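Local coordinates for protein TRAP dicarboxylate transporter, DctP subunit (Ochrobactrum anthropi, PDB 4P47) that probably binds a small solute, such as a dicarboxylate, in the periplasm and delivers it to a TRAP-type membrane transporter, at residues I218-L232 with A282-L296. Residues are numbered along the deposited sequence; the frame is centred on the assembly and turned at random.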
loop_
_atom_site.group_PDB
_atom_site.type_symbol
_atom_site.label_atom_id
_atom_site.label_comp_id
_atom_site.label_asym_id
_atom_site.label_seq_id
_atom_site.Cartn_x
_atom_site.Cartn_y
_atom_site.Cartn_z
ATOM N N ILE A 218 0.081 -5.334 -13.999
ATOM C CA ILE A 218 -0.511 -5.778 -15.251
ATOM C C ILE A 218 0.437 -5.484 -16.411
ATOM O O ILE A 218 0.614 -6.308 -17.315
ATOM C CB ILE A 218 -1.890 -5.117 -15.484
ATOM C CG1 ILE A 218 -2.853 -5.536 -14.376
ATOM C CG2 ILE A 218 -2.449 -5.500 -16.863
ATOM C CD1 ILE A 218 -4.126 -4.722 -14.283
ATOM N N ILE A 219 1.042 -4.302 -16.388
ATOM C CA ILE A 219 2.025 -3.949 -17.399
ATOM C C ILE A 219 3.359 -4.664 -17.155
ATOM O O ILE A 219 3.891 -5.304 -18.071
ATOM C CB ILE A 219 2.218 -2.432 -17.448
ATOM C CG1 ILE A 219 0.921 -1.736 -17.912
ATOM C CG2 ILE A 219 3.419 -2.086 -18.328
ATOM C CD1 ILE A 219 0.466 -2.048 -19.315
ATOM N N ASN A 220 3.892 -4.588 -15.939
ATOM C CA ASN A 220 5.228 -5.111 -15.660
ATOM C C ASN A 220 5.349 -6.607 -15.934
ATOM O O ASN A 220 6.350 -7.065 -16.498
ATOM C CB ASN A 220 5.636 -4.798 -14.215
ATOM C CG ASN A 220 5.644 -3.304 -13.919
ATOM O OD1 ASN A 220 5.762 -2.483 -14.827
ATOM N ND2 ASN A 220 5.529 -2.949 -12.642
ATOM N N ALA A 221 4.330 -7.368 -15.548
ATOM C CA ALA A 221 4.321 -8.818 -15.743
ATOM C C ALA A 221 3.579 -9.245 -17.011
ATOM O O ALA A 221 3.413 -10.438 -17.271
ATOM C CB ALA A 221 3.727 -9.509 -14.527
ATOM N N LYS A 222 3.110 -8.276 -17.796
ATOM C CA LYS A 222 2.418 -8.537 -19.060
ATOM C C LYS A 222 1.164 -9.385 -18.900
ATOM O O LYS A 222 0.802 -10.194 -19.742
ATOM C CB LYS A 222 3.363 -9.174 -20.075
ATOM C CG LYS A 222 4.670 -8.403 -20.239
ATOM C CD LYS A 222 5.557 -9.069 -21.300
ATOM C CE LYS A 222 6.876 -8.350 -21.484
ATOM N NZ LYS A 222 6.671 -7.019 -22.094
ATOM N N PHE A 223 0.451 -9.160 -17.807
ATOM C CA PHE A 223 -0.765 -9.907 -17.572
ATOM C C PHE A 223 -1.845 -9.564 -18.610
ATOM O O PHE A 223 -2.766 -10.327 -18.814
ATOM C CB PHE A 223 -1.300 -9.656 -16.154
ATOM C CG PHE A 223 -0.453 -10.223 -15.038
ATOM C CD1 PHE A 223 0.384 -11.307 -15.212
ATOM C CD2 PHE A 223 -0.522 -9.660 -13.780
ATOM C CE1 PHE A 223 1.124 -11.805 -14.158
ATOM C CE2 PHE A 223 0.229 -10.160 -12.730
ATOM C CZ PHE A 223 1.044 -11.222 -12.927
ATOM N N TYR A 224 -1.695 -8.426 -19.302
ATOM C CA TYR A 224 -2.616 -8.069 -20.364
ATOM C C TYR A 224 -2.569 -9.097 -21.513
ATOM O O TYR A 224 -3.494 -9.136 -22.315
ATOM C CB TYR A 224 -2.316 -6.656 -20.890
ATOM C CG TYR A 224 -0.905 -6.474 -21.406
ATOM C CD1 TYR A 224 -0.561 -6.866 -22.704
ATOM C CD2 TYR A 224 0.083 -5.919 -20.614
ATOM C CE1 TYR A 224 0.728 -6.698 -23.166
ATOM C CE2 TYR A 224 1.375 -5.753 -21.066
ATOM C CZ TYR A 224 1.696 -6.147 -22.349
ATOM O OH TYR A 224 2.989 -5.982 -22.802
ATOM N N GLU A 225 -1.533 -9.939 -21.579
ATOM C CA GLU A 225 -1.449 -10.958 -22.631
ATOM C C GLU A 225 -2.338 -12.146 -22.317
ATOM O O GLU A 225 -2.649 -12.952 -23.206
ATOM C CB GLU A 225 -0.002 -11.456 -22.808
ATOM C CG GLU A 225 0.980 -10.377 -23.225
ATOM C CD GLU A 225 2.418 -10.860 -23.378
ATOM O OE1 GLU A 225 2.712 -12.021 -23.039
ATOM O OE2 GLU A 225 3.274 -10.069 -23.839
ATOM N N VAL A 226 -2.744 -12.269 -21.052
ATOM C CA VAL A 226 -3.410 -13.467 -20.572
ATOM C C VAL A 226 -4.662 -13.174 -19.731
ATOM O O VAL A 226 -5.223 -14.068 -19.113
ATOM C CB VAL A 226 -2.416 -14.395 -19.795
ATOM C CG1 VAL A 226 -1.395 -14.963 -20.752
ATOM C CG2 VAL A 226 -1.715 -13.643 -18.676
ATOM N N GLN A 227 -5.059 -11.898 -19.704
ATOM C CA GLN A 227 -6.242 -11.418 -18.998
ATOM C C GLN A 227 -6.974 -10.393 -19.841
ATOM O O GLN A 227 -6.398 -9.392 -20.219
ATOM C CB GLN A 227 -5.839 -10.735 -17.693
ATOM C CG GLN A 227 -5.074 -11.607 -16.704
ATOM C CD GLN A 227 -5.975 -12.529 -15.918
ATOM O OE1 GLN A 227 -6.399 -12.192 -14.808
ATOM N NE2 GLN A 227 -6.249 -13.713 -16.453
ATOM N N LYS A 228 -8.250 -10.627 -20.099
ATOM C CA LYS A 228 -9.058 -9.691 -20.877
ATOM C C LYS A 228 -9.800 -8.625 -20.074
ATOM O O LYS A 228 -10.256 -7.639 -20.668
ATOM C CB LYS A 228 -10.068 -10.454 -21.736
ATOM C CG LYS A 228 -9.428 -11.044 -22.994
ATOM C CD LYS A 228 -10.408 -11.930 -23.767
ATOM C CE LYS A 228 -9.902 -12.266 -25.188
ATOM N NZ LYS A 228 -8.598 -12.983 -25.175
ATOM N N TYR A 229 -9.895 -8.815 -18.749
ATOM C CA TYR A 229 -10.767 -7.983 -17.914
ATOM C C TYR A 229 -10.033 -7.418 -16.709
ATOM O O TYR A 229 -9.300 -8.138 -16.033
ATOM C CB TYR A 229 -11.985 -8.793 -17.448
ATOM C CG TYR A 229 -12.699 -9.430 -18.610
ATOM C CD1 TYR A 229 -13.410 -8.649 -19.510
ATOM C CD2 TYR A 229 -12.616 -10.788 -18.851
ATOM C CE1 TYR A 229 -14.028 -9.203 -20.612
ATOM C CE2 TYR A 229 -13.255 -11.356 -19.941
ATOM C CZ TYR A 229 -13.940 -10.550 -20.819
ATOM O OH TYR A 229 -14.579 -11.114 -21.920
ATOM N N LEU A 230 -10.261 -6.142 -16.437
ATOM C CA LEU A 230 -9.810 -5.458 -15.224
ATOM C C LEU A 230 -10.983 -4.720 -14.616
ATOM O O LEU A 230 -11.703 -4.014 -15.335
ATOM C CB LEU A 230 -8.711 -4.421 -15.561
ATOM C CG LEU A 230 -8.328 -3.416 -14.469
ATOM C CD1 LEU A 230 -7.780 -4.123 -13.222
ATOM C CD2 LEU A 230 -7.302 -2.399 -14.931
ATOM N N THR A 231 -11.190 -4.894 -13.311
ATOM C CA THR A 231 -12.103 -4.049 -12.566
ATOM C C THR A 231 -11.325 -3.283 -11.542
ATOM O O THR A 231 -10.485 -3.846 -10.821
ATOM C CB THR A 231 -13.184 -4.858 -11.862
ATOM O OG1 THR A 231 -13.962 -5.500 -12.874
ATOM C CG2 THR A 231 -14.115 -3.960 -11.023
ATOM N N LEU A 232 -11.597 -1.982 -11.474
ATOM C CA LEU A 232 -11.006 -1.131 -10.458
ATOM C C LEU A 232 -11.776 -1.341 -9.152
ATOM O O LEU A 232 -12.513 -0.473 -8.685
ATOM C CB LEU A 232 -11.015 0.324 -10.919
ATOM C CG LEU A 232 -10.294 0.594 -12.248
ATOM C CD1 LEU A 232 -10.218 2.103 -12.529
ATOM C CD2 LEU A 232 -8.896 -0.031 -12.284
ATOM N N ALA A 282 -0.303 4.166 -16.730
ATOM C CA ALA A 282 -0.475 2.723 -16.748
ATOM C C ALA A 282 -1.861 2.336 -17.218
ATOM O O ALA A 282 -2.031 1.409 -17.998
ATOM C CB ALA A 282 -0.242 2.156 -15.369
ATOM N N LEU A 283 -2.862 3.019 -16.684
ATOM C CA LEU A 283 -4.227 2.753 -17.103
ATOM C C LEU A 283 -4.438 3.081 -18.585
ATOM O O LEU A 283 -5.130 2.330 -19.292
ATOM C CB LEU A 283 -5.213 3.491 -16.216
ATOM C CG LEU A 283 -5.493 2.785 -14.905
ATOM C CD1 LEU A 283 -6.191 3.732 -13.953
ATOM C CD2 LEU A 283 -6.337 1.526 -15.159
ATOM N N ASP A 284 -3.830 4.164 -19.066
ATOM C CA ASP A 284 -3.859 4.461 -20.497
ATOM C C ASP A 284 -3.322 3.275 -21.287
ATOM O O ASP A 284 -3.933 2.839 -22.278
ATOM C CB ASP A 284 -2.980 5.681 -20.811
ATOM C CG ASP A 284 -3.525 6.991 -20.257
ATOM O OD1 ASP A 284 -4.758 7.116 -20.099
ATOM O OD2 ASP A 284 -2.702 7.912 -20.032
ATOM N N GLU A 285 -2.177 2.759 -20.853
ATOM C CA GLU A 285 -1.519 1.649 -21.518
ATOM C C GLU A 285 -2.360 0.391 -21.455
ATOM O O GLU A 285 -2.524 -0.307 -22.449
ATOM C CB GLU A 285 -0.134 1.439 -20.922
ATOM C CG GLU A 285 0.771 2.620 -21.251
ATOM C CD GLU A 285 2.042 2.653 -20.453
ATOM O OE1 GLU A 285 2.216 1.827 -19.535
ATOM O OE2 GLU A 285 2.888 3.526 -20.760
ATOM N N ILE A 286 -2.921 0.100 -20.292
ATOM C CA ILE A 286 -3.771 -1.073 -20.127
ATOM C C ILE A 286 -4.950 -1.044 -21.116
ATOM O O ILE A 286 -5.264 -2.042 -21.776
ATOM C CB ILE A 286 -4.254 -1.167 -18.672
ATOM C CG1 ILE A 286 -3.059 -1.545 -17.782
ATOM C CG2 ILE A 286 -5.373 -2.169 -18.527
ATOM C CD1 ILE A 286 -3.305 -1.369 -16.276
ATOM N N LYS A 287 -5.603 0.098 -21.229
ATOM C CA LYS A 287 -6.730 0.199 -22.134
ATOM C C LYS A 287 -6.290 -0.033 -23.580
ATOM O O LYS A 287 -6.994 -0.695 -24.345
ATOM C CB LYS A 287 -7.422 1.540 -21.959
ATOM C CG LYS A 287 -8.159 1.622 -20.614
ATOM C CD LYS A 287 -8.675 2.997 -20.302
ATOM C CE LYS A 287 -9.329 3.011 -18.937
ATOM N NZ LYS A 287 -9.762 4.372 -18.542
ATOM N N LYS A 288 -5.110 0.448 -23.959
ATOM C CA LYS A 288 -4.638 0.294 -25.335
ATOM C C LYS A 288 -4.236 -1.137 -25.659
ATOM O O LYS A 288 -4.126 -1.500 -26.833
ATOM C CB LYS A 288 -3.502 1.285 -25.597
ATOM C CG LYS A 288 -4.062 2.718 -25.636
ATOM C CD LYS A 288 -3.080 3.804 -26.101
ATOM C CE LYS A 288 -3.203 4.143 -27.603
ATOM N NZ LYS A 288 -4.556 4.593 -28.080
ATOM N N THR A 289 -4.052 -1.989 -24.658
ATOM C CA THR A 289 -3.798 -3.399 -24.911
ATOM C C THR A 289 -5.085 -4.145 -25.253
ATOM O O THR A 289 -5.036 -5.337 -25.607
ATOM C CB THR A 289 -3.114 -4.128 -23.728
ATOM O OG1 THR A 289 -4.039 -4.289 -22.639
ATOM C CG2 THR A 289 -1.871 -3.421 -23.302
ATOM N N GLY A 290 -6.226 -3.484 -25.137
ATOM C CA GLY A 290 -7.510 -4.092 -25.421
ATOM C C GLY A 290 -8.149 -4.830 -24.250
ATOM O O GLY A 290 -9.130 -5.555 -24.442
ATOM N N MET A 291 -7.610 -4.650 -23.052
ATOM C CA MET A 291 -8.302 -5.076 -21.850
ATOM C C MET A 291 -9.522 -4.203 -21.658
ATOM O O MET A 291 -9.480 -3.003 -21.899
ATOM C CB MET A 291 -7.396 -4.957 -20.633
ATOM C CG MET A 291 -6.275 -5.946 -20.619
ATOM S SD MET A 291 -5.418 -6.038 -19.038
ATOM C CE MET A 291 -6.648 -6.807 -17.989
ATOM N N GLN A 292 -10.600 -4.797 -21.157
ATOM C CA GLN A 292 -11.807 -4.046 -20.851
ATOM C C GLN A 292 -11.744 -3.652 -19.383
ATOM O O GLN A 292 -11.613 -4.511 -18.521
ATOM C CB GLN A 292 -13.041 -4.923 -21.102
ATOM C CG GLN A 292 -14.381 -4.252 -20.711
ATOM C CD GLN A 292 -15.623 -5.141 -20.904
ATOM O OE1 GLN A 292 -15.606 -6.110 -21.654
ATOM N NE2 GLN A 292 -16.705 -4.793 -20.216
ATOM N N VAL A 293 -11.875 -2.363 -19.105
ATOM C CA VAL A 293 -11.774 -1.840 -17.746
ATOM C C VAL A 293 -13.154 -1.419 -17.229
ATOM O O VAL A 293 -13.871 -0.605 -17.833
ATOM C CB VAL A 293 -10.789 -0.657 -17.684
ATOM C CG1 VAL A 293 -10.612 -0.164 -16.254
ATOM C CG2 VAL A 293 -9.454 -1.046 -18.271
ATOM N N THR A 294 -13.519 -1.994 -16.100
ATOM C CA THR A 294 -14.780 -1.712 -15.462
ATOM C C THR A 294 -14.545 -0.923 -14.186
ATOM O O THR A 294 -13.672 -1.253 -13.401
ATOM C CB THR A 294 -15.524 -3.027 -15.147
ATOM O OG1 THR A 294 -15.766 -3.743 -16.369
ATOM C CG2 THR A 294 -16.859 -2.742 -14.464
ATOM N N GLU A 295 -15.315 0.147 -14.003
ATOM C CA GLU A 295 -15.302 0.919 -12.766
ATOM C C GLU A 295 -16.559 0.613 -11.981
ATOM O O GLU A 295 -17.600 0.301 -12.551
ATOM C CB GLU A 295 -15.262 2.414 -13.068
ATOM C CG GLU A 295 -13.999 2.859 -13.767
ATOM C CD GLU A 295 -13.959 4.355 -13.990
ATOM O OE1 GLU A 295 -15.042 4.959 -14.162
ATOM O OE2 GLU A 295 -12.848 4.926 -13.995
ATOM N N LEU A 296 -16.447 0.701 -10.667
ATOM C CA LEU A 296 -17.588 0.589 -9.770
ATOM C C LEU A 296 -18.066 1.951 -9.292
ATOM O O LEU A 296 -17.256 2.805 -8.948
ATOM C CB LEU A 296 -17.198 -0.237 -8.539
ATOM C CG LEU A 296 -16.506 -1.576 -8.779
ATOM C CD1 LEU A 296 -16.141 -2.250 -7.471
ATOM C CD2 LEU A 296 -17.414 -2.486 -9.601
HETATM O O HOH W 1 -4.105 -7.706 -24.823
HETATM O O HOH W 2 -11.025 -7.349 -23.426
HETATM O O HOH W 3 -14.050 1.646 -9.360
#
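Leu230 and Gln292 pair backbone to backbone where strand 292-295 joins the start of strand 229-245 in parallel, extending the sheet of one lobe of this TRAP solute-binding protein. Leu230 N donates to Gln292 O at 3.0 Å, and Leu230 O accepts from Thr294 N at 2.8 Å. Gln292 N to Lys228 O and Leu232 N to Thr294 O complete the ladder. Leu230, Leu232 and Val293 lie on one face of the sheet, and the two leucines meet Leu283 near the end of helix 254-288. With its CG anti to the backbone N (chi1 168°), Leu230 brings CD2 to 4.0 Å from Leu283 CD2, and the same methyl touches Ile286 CG2. On the other face, Gln292 OE1 lies at the edge of the Tyr229 ring, in its plane.

Met291 follows the turn and packs between helix 216-220 and strand 229-245. Its chain bends at the last torsion (chi3 70°), bringing CE within 3.4 Å of Gln227 O and close to Tyr229 O. SD packs against Ile218 CG2 and Tyr224 CB. Ile286 reaches helix 216-220 through CD1 on Ile218 and CG1 on Ile219.

Thr289 lays CG2 over one face of the Tyr224 ring, a CH-pi contact 3.9 Å from the centroid. Its OG1 donates to Ile286 O at 2.7 Å, which holds the rotamer; Thr289 N bonds to the same oxygen. A serine here lacks the methyl, and would probably leave that ring face uncovered and the ring freer to turn. Gly290, with positive phi, ends the helix in a Schellman motif.

Further out, strand 141-156 bonds to the backbone of Tyr229 and Thr231. Thr231 OG1 bonds to Val161 O. Where the two strands begin, water 2 donates to Lys228 O and, at 2.8 Å, to Gly290 O.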